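Local coordinates for erythromycin C-12 hydroxylase (Saccharopolyspora erythraea, PDB 2JJN), which hydroxylates the macrolactone ring of erythromycin D at C-12, as a heme-dependent cytochrome P450 monooxygenase, to give erythromycin C, at residues S103-P108 and D210-R215; P116-V121 and R360-V365; L135-A140 and T396-V401; Y284-P289 and W315-N320. The protein carries 2 engineered substitutions. All coordinates share one frame; numbering follows the deposited sequence.

Contact 1: residues S103-P108 and D210-R215. With SO4 (sulfate ion), chain F.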
# COMPACT_ATOMS: atom_id res chain seq x y z
N SER A 103 7.57 -14.14 9.28
CA SER A 103 6.96 -13.60 10.50
C SER A 103 7.87 -13.82 11.70
O SER A 103 7.88 -13.00 12.62
CB SER A 103 5.58 -14.25 10.75
OG SER A 103 5.04 -13.93 12.03
N SER A 104 8.64 -14.92 11.69
CA SER A 104 9.54 -15.21 12.81
C SER A 104 10.70 -14.20 12.86
O SER A 104 11.34 -14.00 13.89
CB SER A 104 10.03 -16.66 12.73
OG SER A 104 11.03 -16.79 11.71
N ALA A 105 10.96 -13.53 11.75
CA ALA A 105 11.95 -12.43 11.70
C ALA A 105 11.36 -11.01 11.87
O ALA A 105 11.95 -10.17 12.57
CB ALA A 105 12.68 -12.49 10.37
N PHE A 106 10.31 -10.72 11.10
CA PHE A 106 9.63 -9.41 11.10
C PHE A 106 8.59 -9.45 12.22
O PHE A 106 7.41 -9.67 11.96
CB PHE A 106 8.97 -9.20 9.72
CG PHE A 106 8.47 -7.78 9.48
CD1 PHE A 106 9.06 -6.71 10.14
CD2 PHE A 106 7.43 -7.53 8.60
CE1 PHE A 106 8.59 -5.39 9.93
CE2 PHE A 106 6.95 -6.23 8.38
CZ PHE A 106 7.52 -5.16 9.04
N THR A 107 9.03 -9.28 13.45
CA THR A 107 8.14 -9.44 14.62
C THR A 107 7.46 -8.14 15.10
O THR A 107 7.87 -7.04 14.74
CB THR A 107 8.92 -10.04 15.77
OG1 THR A 107 9.93 -9.12 16.17
CG2 THR A 107 9.54 -11.37 15.34
N PRO A 108 6.40 -8.27 15.94
CA PRO A 108 5.78 -7.06 16.54
C PRO A 108 6.75 -6.04 17.22
O PRO A 108 6.54 -4.79 17.14
CB PRO A 108 4.85 -7.67 17.60
CG PRO A 108 4.45 -9.02 17.00
CD PRO A 108 5.71 -9.52 16.34
N ASP A 210 21.52 -8.36 13.94
CA ASP A 210 20.11 -8.48 14.30
C ASP A 210 19.25 -7.51 13.51
O ASP A 210 18.10 -7.28 13.90
CB ASP A 210 19.87 -8.25 15.80
CG ASP A 210 18.53 -8.85 16.29
OD1 ASP A 210 18.16 -9.98 15.91
OD2 ASP A 210 17.83 -8.19 17.08
N ASP A 211 19.79 -6.98 12.40
CA ASP A 211 18.91 -6.31 11.41
C ASP A 211 17.95 -7.34 10.77
O ASP A 211 18.11 -8.56 10.96
CB ASP A 211 19.72 -5.63 10.35
CG ASP A 211 20.62 -6.69 9.59
OD1 ASP A 211 20.18 -7.21 8.52
OD2 ASP A 211 21.71 -7.13 10.11
N LEU A 212 16.96 -6.87 10.01
CA LEU A 212 15.93 -7.75 9.54
C LEU A 212 16.46 -8.71 8.46
O LEU A 212 16.01 -9.86 8.43
CB LEU A 212 14.70 -6.96 9.05
CG LEU A 212 13.56 -7.87 8.65
CD1 LEU A 212 12.95 -8.62 9.81
CD2 LEU A 212 12.46 -7.03 7.97
N ILE A 213 17.39 -8.26 7.61
CA ILE A 213 18.01 -9.21 6.62
C ILE A 213 18.68 -10.36 7.37
O ILE A 213 18.49 -11.52 7.01
CB ILE A 213 18.93 -8.52 5.62
CG1 ILE A 213 18.06 -7.67 4.67
CG2 ILE A 213 19.74 -9.56 4.81
CD1 ILE A 213 18.91 -6.90 3.68
N SER A 214 19.50 -10.04 8.38
CA SER A 214 20.14 -11.13 9.18
C SER A 214 19.11 -12.05 9.79
O SER A 214 19.27 -13.29 9.80
CB SER A 214 20.96 -10.53 10.30
OG SER A 214 22.08 -9.79 9.79
N ARG A 215 18.02 -11.47 10.34
CA ARG A 215 17.01 -12.31 10.93
C ARG A 215 16.30 -13.17 9.89
O ARG A 215 15.95 -14.32 10.18
CB ARG A 215 16.00 -11.44 11.66
CG ARG A 215 16.60 -10.76 12.89
CD ARG A 215 15.61 -9.75 13.50
NE ARG A 215 14.39 -10.41 13.94
CZ ARG A 215 14.25 -11.02 15.12
NH1 ARG A 215 15.24 -11.03 16.00
NH2 ARG A 215 13.09 -11.61 15.42
S SO4 F . 1.60 -13.18 10.87
O1 SO4 F . 1.32 -11.81 10.40
O2 SO4 F . 2.24 -13.96 9.83
O3 SO4 F . 0.36 -13.85 11.22
O4 SO4 F . 2.44 -13.06 12.06

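Contact 2: residues P116-V121 and R360-V365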
# COMPACT_ATOMS: atom_id res chain seq x y z
N PRO A 116 10.80 5.62 18.21
CA PRO A 116 11.67 6.79 18.39
C PRO A 116 12.41 7.20 17.11
O PRO A 116 12.52 8.44 16.79
CB PRO A 116 12.65 6.34 19.49
CG PRO A 116 11.91 5.26 20.25
CD PRO A 116 11.11 4.53 19.15
N ARG A 117 12.94 6.24 16.34
CA ARG A 117 13.63 6.62 15.08
C ARG A 117 12.66 7.25 14.05
O ARG A 117 13.01 8.20 13.32
CB ARG A 117 14.42 5.43 14.47
CG ARG A 117 15.09 5.79 13.16
CD ARG A 117 16.18 6.83 13.32
NE ARG A 117 16.92 6.95 12.07
CZ ARG A 117 17.54 8.06 11.65
NH1 ARG A 117 17.57 9.15 12.42
NH2 ARG A 117 18.15 8.06 10.47
N ILE A 118 11.45 6.68 13.97
CA ILE A 118 10.45 7.23 13.08
C ILE A 118 10.17 8.70 13.46
O ILE A 118 10.08 9.57 12.60
CB ILE A 118 9.13 6.44 13.12
CG1 ILE A 118 9.37 5.02 12.54
CG2 ILE A 118 8.05 7.14 12.31
CD1 ILE A 118 8.22 4.03 12.86
N ARG A 119 10.02 8.93 14.74
CA ARG A 119 9.74 10.27 15.24
C ARG A 119 10.91 11.22 14.98
O ARG A 119 10.73 12.37 14.57
CB ARG A 119 9.37 10.25 16.71
CG ARG A 119 8.75 11.61 17.15
CD ARG A 119 8.27 11.53 18.61
NE ARG A 119 7.33 10.43 18.81
CZ ARG A 119 6.04 10.47 18.42
NH1 ARG A 119 5.51 11.54 17.78
NH2 ARG A 119 5.26 9.42 18.72
N ASP A 120 12.12 10.75 15.22
CA ASP A 120 13.34 11.54 14.99
C ASP A 120 13.48 11.96 13.53
O ASP A 120 13.69 13.12 13.22
CB ASP A 120 14.52 10.65 15.39
CG ASP A 120 15.86 11.33 15.19
OD1 ASP A 120 16.03 12.41 15.77
OD2 ASP A 120 16.77 10.77 14.52
N VAL A 121 13.39 11.00 12.61
CA VAL A 121 13.47 11.31 11.18
C VAL A 121 12.38 12.28 10.78
O VAL A 121 12.64 13.27 10.11
CB VAL A 121 13.35 9.98 10.35
CG1 VAL A 121 13.16 10.30 8.86
CG2 VAL A 121 14.58 9.10 10.58
N ARG A 360 0.67 1.70 10.33
CA ARG A 360 -0.10 2.45 11.30
C ARG A 360 0.82 3.31 12.17
O ARG A 360 0.41 4.44 12.55
CB ARG A 360 -0.95 1.52 12.18
CG ARG A 360 -2.16 1.00 11.40
CD ARG A 360 -2.83 -0.13 12.19
NE ARG A 360 -4.13 -0.43 11.55
CZ ARG A 360 -4.65 -1.66 11.41
NH1 ARG A 360 -3.95 -2.71 11.77
NH2 ARG A 360 -5.87 -1.80 10.84
N LEU A 361 1.98 2.76 12.53
CA LEU A 361 2.92 3.49 13.41
C LEU A 361 3.53 4.68 12.66
O LEU A 361 3.58 5.82 13.19
CB LEU A 361 4.00 2.52 13.87
CG LEU A 361 5.07 3.15 14.77
CD1 LEU A 361 4.49 3.74 16.06
CD2 LEU A 361 6.15 2.08 15.06
N GLU A 362 3.97 4.44 11.45
CA GLU A 362 4.57 5.53 10.69
C GLU A 362 3.59 6.68 10.44
O GLU A 362 3.93 7.86 10.58
CB GLU A 362 5.08 5.03 9.35
CG GLU A 362 6.18 3.98 9.48
CD GLU A 362 6.87 3.70 8.15
OE1 GLU A 362 7.25 2.54 7.89
OE2 GLU A 362 7.00 4.61 7.33
N ASN A 363 2.33 6.33 10.16
CA ASN A 363 1.39 7.41 9.82
C ASN A 363 0.86 8.09 11.09
O ASN A 363 0.58 9.31 11.08
CB ASN A 363 0.28 6.85 8.92
CG ASN A 363 0.75 6.74 7.53
OD1 ASN A 363 0.70 7.73 6.79
ND2 ASN A 363 1.26 5.57 7.17
N ARG A 364 0.76 7.37 12.22
CA ARG A 364 0.41 8.01 13.48
C ARG A 364 1.48 9.04 13.82
O ARG A 364 1.18 10.21 14.14
CB ARG A 364 0.34 6.97 14.62
CG ARG A 364 0.14 7.67 15.97
CD ARG A 364 -0.13 6.64 17.09
NE ARG A 364 1.01 5.78 17.44
CZ ARG A 364 1.98 6.09 18.31
NH1 ARG A 364 2.07 7.31 18.85
NH2 ARG A 364 2.87 5.15 18.67
N VAL A 365 2.72 8.58 13.81
CA VAL A 365 3.81 9.47 14.21
C VAL A 365 3.90 10.66 13.27
O VAL A 365 4.03 11.80 13.70
CB VAL A 365 5.15 8.71 14.30
CG1 VAL A 365 6.29 9.69 14.56
CG2 VAL A 365 5.11 7.67 15.42

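Contact 3: residues L135-A140 and T396-V401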
# COMPACT_ATOMS: atom_id res chain seq x y z
N LEU A 135 4.80 18.09 0.60
CA LEU A 135 4.79 17.09 1.64
C LEU A 135 5.42 15.77 1.19
O LEU A 135 6.02 15.06 1.98
CB LEU A 135 3.34 16.82 2.08
CG LEU A 135 3.17 15.84 3.24
CD1 LEU A 135 3.71 16.48 4.46
CD2 LEU A 135 1.72 15.45 3.39
N VAL A 136 5.27 15.43 -0.10
CA VAL A 136 5.79 14.15 -0.56
C VAL A 136 7.34 14.18 -0.61
O VAL A 136 8.01 13.36 -0.02
CB VAL A 136 5.19 13.78 -1.94
CG1 VAL A 136 5.82 12.48 -2.46
CG2 VAL A 136 3.69 13.62 -1.85
N ASP A 137 7.93 15.13 -1.36
CA ASP A 137 9.36 15.21 -1.42
C ASP A 137 10.01 15.38 -0.04
O ASP A 137 11.10 14.84 0.19
CB ASP A 137 9.83 16.36 -2.32
CG ASP A 137 9.66 16.08 -3.79
OD1 ASP A 137 9.29 14.96 -4.19
OD2 ASP A 137 9.86 17.06 -4.55
N VAL A 138 9.34 16.13 0.85
CA VAL A 138 9.98 16.50 2.13
C VAL A 138 9.88 15.36 3.13
O VAL A 138 10.84 15.07 3.86
CB VAL A 138 9.38 17.78 2.74
CG1 VAL A 138 9.83 17.98 4.20
CG2 VAL A 138 9.81 18.98 1.90
N LEU A 139 8.70 14.73 3.19
CA LEU A 139 8.44 13.76 4.27
C LEU A 139 7.86 12.44 3.78
O LEU A 139 8.35 11.36 4.18
CB LEU A 139 7.47 14.36 5.30
CG LEU A 139 7.11 13.40 6.46
CD1 LEU A 139 8.35 13.03 7.27
CD2 LEU A 139 6.08 13.99 7.40
N ALA A 140 6.80 12.48 2.99
CA ALA A 140 6.02 11.22 2.82
C ALA A 140 6.82 10.23 2.01
O ALA A 140 6.70 9.02 2.21
CB ALA A 140 4.67 11.48 2.18
N THR A 396 -1.69 11.03 -4.79
CA THR A 396 -1.08 12.04 -5.65
C THR A 396 0.43 11.91 -5.62
O THR A 396 1.03 11.55 -4.61
CB THR A 396 -1.52 13.44 -5.26
OG1 THR A 396 -1.08 13.74 -3.95
CG2 THR A 396 -3.07 13.57 -5.34
N ARG A 397 1.04 12.28 -6.75
CA ARG A 397 2.48 12.15 -6.90
C ARG A 397 3.27 13.17 -6.06
O ARG A 397 4.36 12.89 -5.60
CB ARG A 397 2.87 12.34 -8.36
CG ARG A 397 2.29 11.23 -9.23
CD ARG A 397 2.08 11.64 -10.70
NE ARG A 397 3.32 12.10 -11.29
CZ ARG A 397 3.41 12.73 -12.47
NH1 ARG A 397 2.32 12.95 -13.19
NH2 ARG A 397 4.59 13.12 -12.92
N HIS A 398 2.65 14.34 -5.90
CA HIS A 398 3.16 15.38 -5.05
C HIS A 398 2.04 15.99 -4.28
O HIS A 398 0.87 15.81 -4.65
CB HIS A 398 3.85 16.43 -5.92
CG HIS A 398 5.08 15.88 -6.56
ND1 HIS A 398 6.23 15.66 -5.84
CD2 HIS A 398 5.29 15.37 -7.80
CE1 HIS A 398 7.13 15.07 -6.62
NE2 HIS A 398 6.59 14.91 -7.82
N LEU A 399 2.35 16.71 -3.22
CA LEU A 399 1.30 17.38 -2.46
C LEU A 399 1.90 18.68 -1.89
O LEU A 399 2.36 18.74 -0.76
CB LEU A 399 0.81 16.46 -1.30
CG LEU A 399 -0.51 17.00 -0.73
CD1 LEU A 399 -1.70 16.68 -1.66
CD2 LEU A 399 -0.80 16.46 0.70
N PRO A 400 1.91 19.73 -2.71
CA PRO A 400 2.34 21.02 -2.20
C PRO A 400 1.42 21.42 -1.09
O PRO A 400 0.18 21.34 -1.22
CB PRO A 400 2.16 21.95 -3.42
CG PRO A 400 2.09 21.02 -4.61
CD PRO A 400 1.49 19.74 -4.12
N VAL A 401 2.01 21.83 0.02
CA VAL A 401 1.19 22.29 1.15
C VAL A 401 1.67 23.64 1.64
O VAL A 401 2.80 24.08 1.38
CB VAL A 401 1.26 21.26 2.33
CG1 VAL A 401 0.56 19.95 1.92
CG2 VAL A 401 2.76 21.01 2.72

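Contact 4: residues Y284-P289 and W315-N320. With HEM (protoporphyrin IX containing Fe), chain B.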
# COMPACT_ATOMS: atom_id res chain seq x y z
N TYR A 284 -11.46 5.43 3.63
CA TYR A 284 -11.97 6.39 2.70
C TYR A 284 -11.16 6.47 1.38
O TYR A 284 -11.77 6.58 0.30
CB TYR A 284 -11.99 7.74 3.46
CG TYR A 284 -12.79 8.85 2.84
CD1 TYR A 284 -14.17 8.81 2.86
CD2 TYR A 284 -12.13 9.96 2.32
CE1 TYR A 284 -14.90 9.90 2.31
CE2 TYR A 284 -12.84 11.03 1.79
CZ TYR A 284 -14.18 10.99 1.80
OH TYR A 284 -14.81 12.11 1.23
N ARG A 285 -9.84 6.43 1.52
CA ARG A 285 -8.93 6.59 0.37
C ARG A 285 -7.82 5.52 0.50
O ARG A 285 -6.67 5.83 0.76
CB ARG A 285 -8.37 8.00 0.35
CG ARG A 285 -9.34 9.01 -0.28
CD ARG A 285 -8.75 10.39 -0.24
NE ARG A 285 -9.53 11.27 -1.13
CZ ARG A 285 -9.93 12.51 -0.82
NH1 ARG A 285 -9.65 13.08 0.35
NH2 ARG A 285 -10.62 13.20 -1.74
N PRO A 286 -8.18 4.27 0.29
CA PRO A 286 -7.20 3.14 0.40
C PRO A 286 -6.07 3.33 -0.60
O PRO A 286 -6.34 3.58 -1.76
CB PRO A 286 -8.04 1.90 0.04
CG PRO A 286 -9.24 2.42 -0.72
CD PRO A 286 -9.53 3.80 -0.10
N PRO A 287 -4.82 3.26 -0.15
CA PRO A 287 -3.71 3.42 -1.09
C PRO A 287 -3.75 2.44 -2.25
O PRO A 287 -3.41 2.84 -3.36
CB PRO A 287 -2.49 3.22 -0.19
CG PRO A 287 -2.96 3.73 1.19
CD PRO A 287 -4.36 3.24 1.25
N PHE A 288 -4.17 1.19 -1.99
CA PHE A 288 -4.31 0.21 -3.06
C PHE A 288 -5.81 -0.03 -3.24
O PHE A 288 -6.43 -0.71 -2.43
CB PHE A 288 -3.66 -1.11 -2.67
CG PHE A 288 -2.18 -1.12 -2.74
CD1 PHE A 288 -1.47 -1.72 -1.73
CD2 PHE A 288 -1.51 -0.62 -3.84
CE1 PHE A 288 -0.07 -1.81 -1.79
CE2 PHE A 288 -0.11 -0.67 -3.91
CZ PHE A 288 0.59 -1.27 -2.88
N PRO A 289 -6.42 0.59 -4.22
CA PRO A 289 -7.88 0.44 -4.38
C PRO A 289 -8.33 -0.90 -4.93
O PRO A 289 -9.54 -1.25 -4.84
CB PRO A 289 -8.24 1.60 -5.34
CG PRO A 289 -7.00 1.85 -6.09
CD PRO A 289 -5.87 1.63 -5.13
N TRP A 315 -12.17 -4.73 -6.02
CA TRP A 315 -12.12 -3.28 -5.80
C TRP A 315 -12.38 -2.96 -4.34
O TRP A 315 -13.52 -2.72 -3.89
CB TRP A 315 -13.11 -2.59 -6.72
CG TRP A 315 -12.61 -2.42 -8.12
CD1 TRP A 315 -12.71 -3.30 -9.12
CD2 TRP A 315 -11.92 -1.27 -8.63
NE1 TRP A 315 -12.13 -2.77 -10.29
CE2 TRP A 315 -11.63 -1.52 -10.00
CE3 TRP A 315 -11.47 -0.07 -8.05
CZ2 TRP A 315 -10.95 -0.60 -10.81
CZ3 TRP A 315 -10.81 0.86 -8.85
CH2 TRP A 315 -10.55 0.58 -10.22
N VAL A 316 -11.29 -2.96 -3.56
CA VAL A 316 -11.39 -2.57 -2.15
C VAL A 316 -11.98 -1.15 -2.01
O VAL A 316 -12.74 -0.86 -1.09
CB VAL A 316 -10.04 -2.75 -1.45
CG1 VAL A 316 -9.94 -1.90 -0.18
CG2 VAL A 316 -9.88 -4.26 -1.10
N LEU A 317 -11.63 -0.24 -2.92
CA LEU A 317 -12.19 1.12 -2.87
C LEU A 317 -13.69 1.07 -2.95
O LEU A 317 -14.37 1.80 -2.20
CB LEU A 317 -11.62 1.94 -4.01
CG LEU A 317 -12.25 3.33 -4.15
CD1 LEU A 317 -11.99 4.18 -2.86
CD2 LEU A 317 -11.65 4.02 -5.37
N SER A 318 -14.24 0.25 -3.86
CA SER A 318 -15.70 0.17 -3.97
C SER A 318 -16.30 -0.49 -2.73
O SER A 318 -17.32 -0.02 -2.19
CB SER A 318 -16.00 -0.64 -5.21
OG SER A 318 -17.42 -0.77 -5.42
N ALA A 319 -15.70 -1.58 -2.27
CA ALA A 319 -16.16 -2.25 -1.03
C ALA A 319 -16.21 -1.29 0.11
O ALA A 319 -17.15 -1.32 0.93
CB ALA A 319 -15.22 -3.43 -0.69
N ASN A 320 -15.17 -0.44 0.24
CA ASN A 320 -15.10 0.49 1.38
C ASN A 320 -16.17 1.60 1.30
O ASN A 320 -16.43 2.25 2.29
CB ASN A 320 -13.73 1.14 1.42
CG ASN A 320 -12.61 0.20 1.92
OD1 ASN A 320 -12.83 -0.96 2.26
ND2 ASN A 320 -11.38 0.75 1.93
CHA HEM B . 0.03 -7.31 1.84
CHB HEM B . -1.96 -2.86 1.82
CHC HEM B . 1.88 -1.17 4.25
CHD HEM B . 4.20 -5.39 3.55
C1A HEM B . -0.84 -6.25 1.70
C2A HEM B . -2.17 -6.34 1.09
C3A HEM B . -2.71 -5.11 1.07
C4A HEM B . -1.75 -4.20 1.66
CMA HEM B . -4.08 -4.71 0.50
CAA HEM B . -2.84 -7.63 0.59
CBA HEM B . -2.39 -7.99 -0.81
CGA HEM B . -3.23 -9.11 -1.42
O1A HEM B . -4.17 -9.62 -0.75
O2A HEM B . -2.90 -9.50 -2.59
C1B HEM B . -1.08 -2.01 2.50
C2B HEM B . -1.35 -0.63 2.82
C3B HEM B . -0.28 -0.16 3.50
C4B HEM B . 0.66 -1.27 3.60
CMB HEM B . -2.67 0.03 2.39
CAB HEM B . 0.02 1.24 4.07
CBB HEM B . -0.94 1.97 4.53
C1C HEM B . 2.84 -2.16 4.27
C2C HEM B . 4.15 -2.04 4.88
C3C HEM B . 4.80 -3.21 4.68
C4C HEM B . 3.90 -4.11 3.95
CMC HEM B . 4.63 -0.75 5.60
CAC HEM B . 6.23 -3.62 5.08
CBC HEM B . 6.79 -3.27 6.24
C1D HEM B . 3.28 -6.24 3.01
C2D HEM B . 3.59 -7.58 2.65
C3D HEM B . 2.32 -8.18 2.15
C4D HEM B . 1.34 -7.14 2.23
CMD HEM B . 4.97 -8.30 2.77
CAD HEM B . 2.09 -9.61 1.62
CBD HEM B . 1.60 -10.55 2.74
CGD HEM B . 1.27 -11.90 2.17
O1D HEM B . 1.16 -12.05 0.94
O2D HEM B . 1.12 -12.83 2.98
NA HEM B . -0.61 -4.91 2.07
NB HEM B . 0.18 -2.38 2.95
NC HEM B . 2.75 -3.42 3.70
ND HEM B . 1.92 -6.00 2.75
FE HEM B . 0.98 -4.21 3.00
O HOH W 1 1.70 -3.62 0.99

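Contact 1: residues S103-P108 and D210-R215
Ala-105 and Arg-215 meet where the ends of two helices converge, and the small methyl of Ala-105 lets the chains come close: its CB lies 3.7 Å from Arg-215 CB. Leu-212 fills the adjoining side. Its CD1 rests 3.9 Å from Ala-105 CB and also reaches Phe-106 CB, while CD2 approaches the Phe-106 ring obliquely. Leu-151 and Leu-238 add to this buried, apolar part. Outward, the contact turns polar. Arg-215 bends at chi3 (61°), which swings NE onto a lone pair of Ala-105 O, 2.8 Å away and nearly straight at 164°; NH2 adds a weak bond to the same oxygen. A cation suits the carboxyl end of a helix. At the edge of the guanidinium and in its plane, in the given conformers of both residues, NH1 forms a salt bridge to Asp-210 OD1 (3.1 Å), which would favour this turn of the group. Asp-211, at the N-cap position, in the conformer given takes Ser-214 N on OD1 (2.9 Å). Ser-103, away from the interface, in the given conformer bonds a sulfate, probably from the crystallisation liquor, that Arg-99 also holds. Here P450 helix C, ending beside the heme pocket that includes Phe-106, meets the capped start of helix 212-218, helix H.

Contact 2: residues P116-V121 and R360-V365
Ile-118 and Val-365 point toward one another from two helices, with their side chains crossing at a slant. The isoleucine divides its work between its branches: CG2, anti to the backbone N, lies 3.8 Å from Val-365 CG1, while CG1, set beside the backbone N, sends the longer arm another way, bringing CD1 within 3.6 Å of Leu-361 CD2 and against the CG methylene of Glu-362. Beta-branched residues suit these places because they are stiff and fill the space close to the helix backbone. Val-365 CG1 reaches the other backbone too, 3.6 Å from Arg-119 CA. The segments' axes approach to 9.7 Å at an angle of 40°, running in broadly the same direction; they belong to helix 115-127 and helix 356-374, the D and L helices of the P450 fold, and L follows the loop that carries the heme-ligating Cys-353. Arg-119 bends at chi3 (-56°) and lays one face of its guanidinium over Val-365, whose CG1 sits 3.8 Å above the plane, offset toward the rim. At the edge of the same group comes Arg-364, its plane turned 47° from that of Arg-119, with NH1 3.8 Å from Arg-119 NH2. Two cations can sit this near because carboxylates share them: Glu-368 and Glu-115 each form salt bridges to both arginines, and Glu-369 takes Arg-119 NH1.

Contact 3: residues L135-A140 and T396-V401
The carbonyl oxygen of Leu-135, the residue that packs against Leu-399, is gripped by two amides, Ala-140 N at 2.9 Å and Leu-139 N at 3.0 Å; the first of these closes a wider, pi-type turn. The amide of Leu-135 faces the other way and donates across the contact to Leu-399 O (2.9 Å, 158°). The leucine side chains, each with CG anti to its own backbone N, lie alongside each other and point the same way, with the CD2 atoms 3.8 Å apart; leucine suits this buried place next to Val-254. Val-136 pushes CG2 against the chain itself, 3.6 Å from Leu-399 N. At the solvent side, Asp-137 OD1 comes in the plane of the His-398 ring, at its edge, 3.3 Å from CE1, and the carboxylate stands almost upright to the ring at 84°. The polar partner of His-398 is Asp-134, which takes ND1 and also accepts from the backbone N of Val-136, Asp-137 and Leu-399. Two acids this close would be expected to favour a protonated imidazole. The contact thus joins the first turn of helix 135-140 to the approach of strand 400-402, in the small antiparallel sheet where that strand pairs with 132-134.

Contact 4: residues Y284-P289 and W315-N320
With chi1 at 173° and chi2 at 61°, Leu-317 carries CD1 to Pro-286, 3.7 Å from its CD and across it at about a right angle, while its CB stays 3.6 Å from Pro-289 CB. These residues join two P450 elements: the loop from helix 274-284 (helix K) to strand 290-295, and the short K' helix 316-320. The loop probably corresponds to a substrate-recognition region of the family, since Gln-292 just beyond it binds substrate. Proline suits such a loop, being stiff and apolar and asking for no amide partner. Pro-289 O accepts from Leu-317 N (3.0 Å, 169°), fixing the loop to the start of the helix, and Trp-315 CA offers the same oxygen a C-H contact at 3.4 Å. Asn-320, from the opposite direction, sets ND2 3.8 Å from Pro-286 CG; that nitrogen is satisfied by Ser-345 OG and Arg-283 O. Trp-315 NE1 is bonded to His-52. On the far side of the loop lies the heme, whose iron is held by Cys-353 and a water. Pro-287 CD touches the heme methyl CMB, and Phe-288 turns its ring edge-on to the macrocycle, with CD1 3.8 Å from the meso carbon CHB.

In the fold
Contacts 3 and 4 are buried, whereas contacts 1 and 2 are only partly so, and their chemistry follows. Contact 2 packs helix on helix and gives its outer side to arginines shared among carboxylates; contact 1 joins helix ends through an arginine at a carbonyl. Contacts 3 and 4 instead tie a helix start to a loop leading into a strand, each by one backbone hydrogen bond amid apolar side chains. Helix 228-259 borders all four. Contacts 1 and 4 lie on opposite sides of the chain's centre, about 30 Å apart between centres, yet both supply residues to the heme pocket, while contact 3 lies away from the annotated sites.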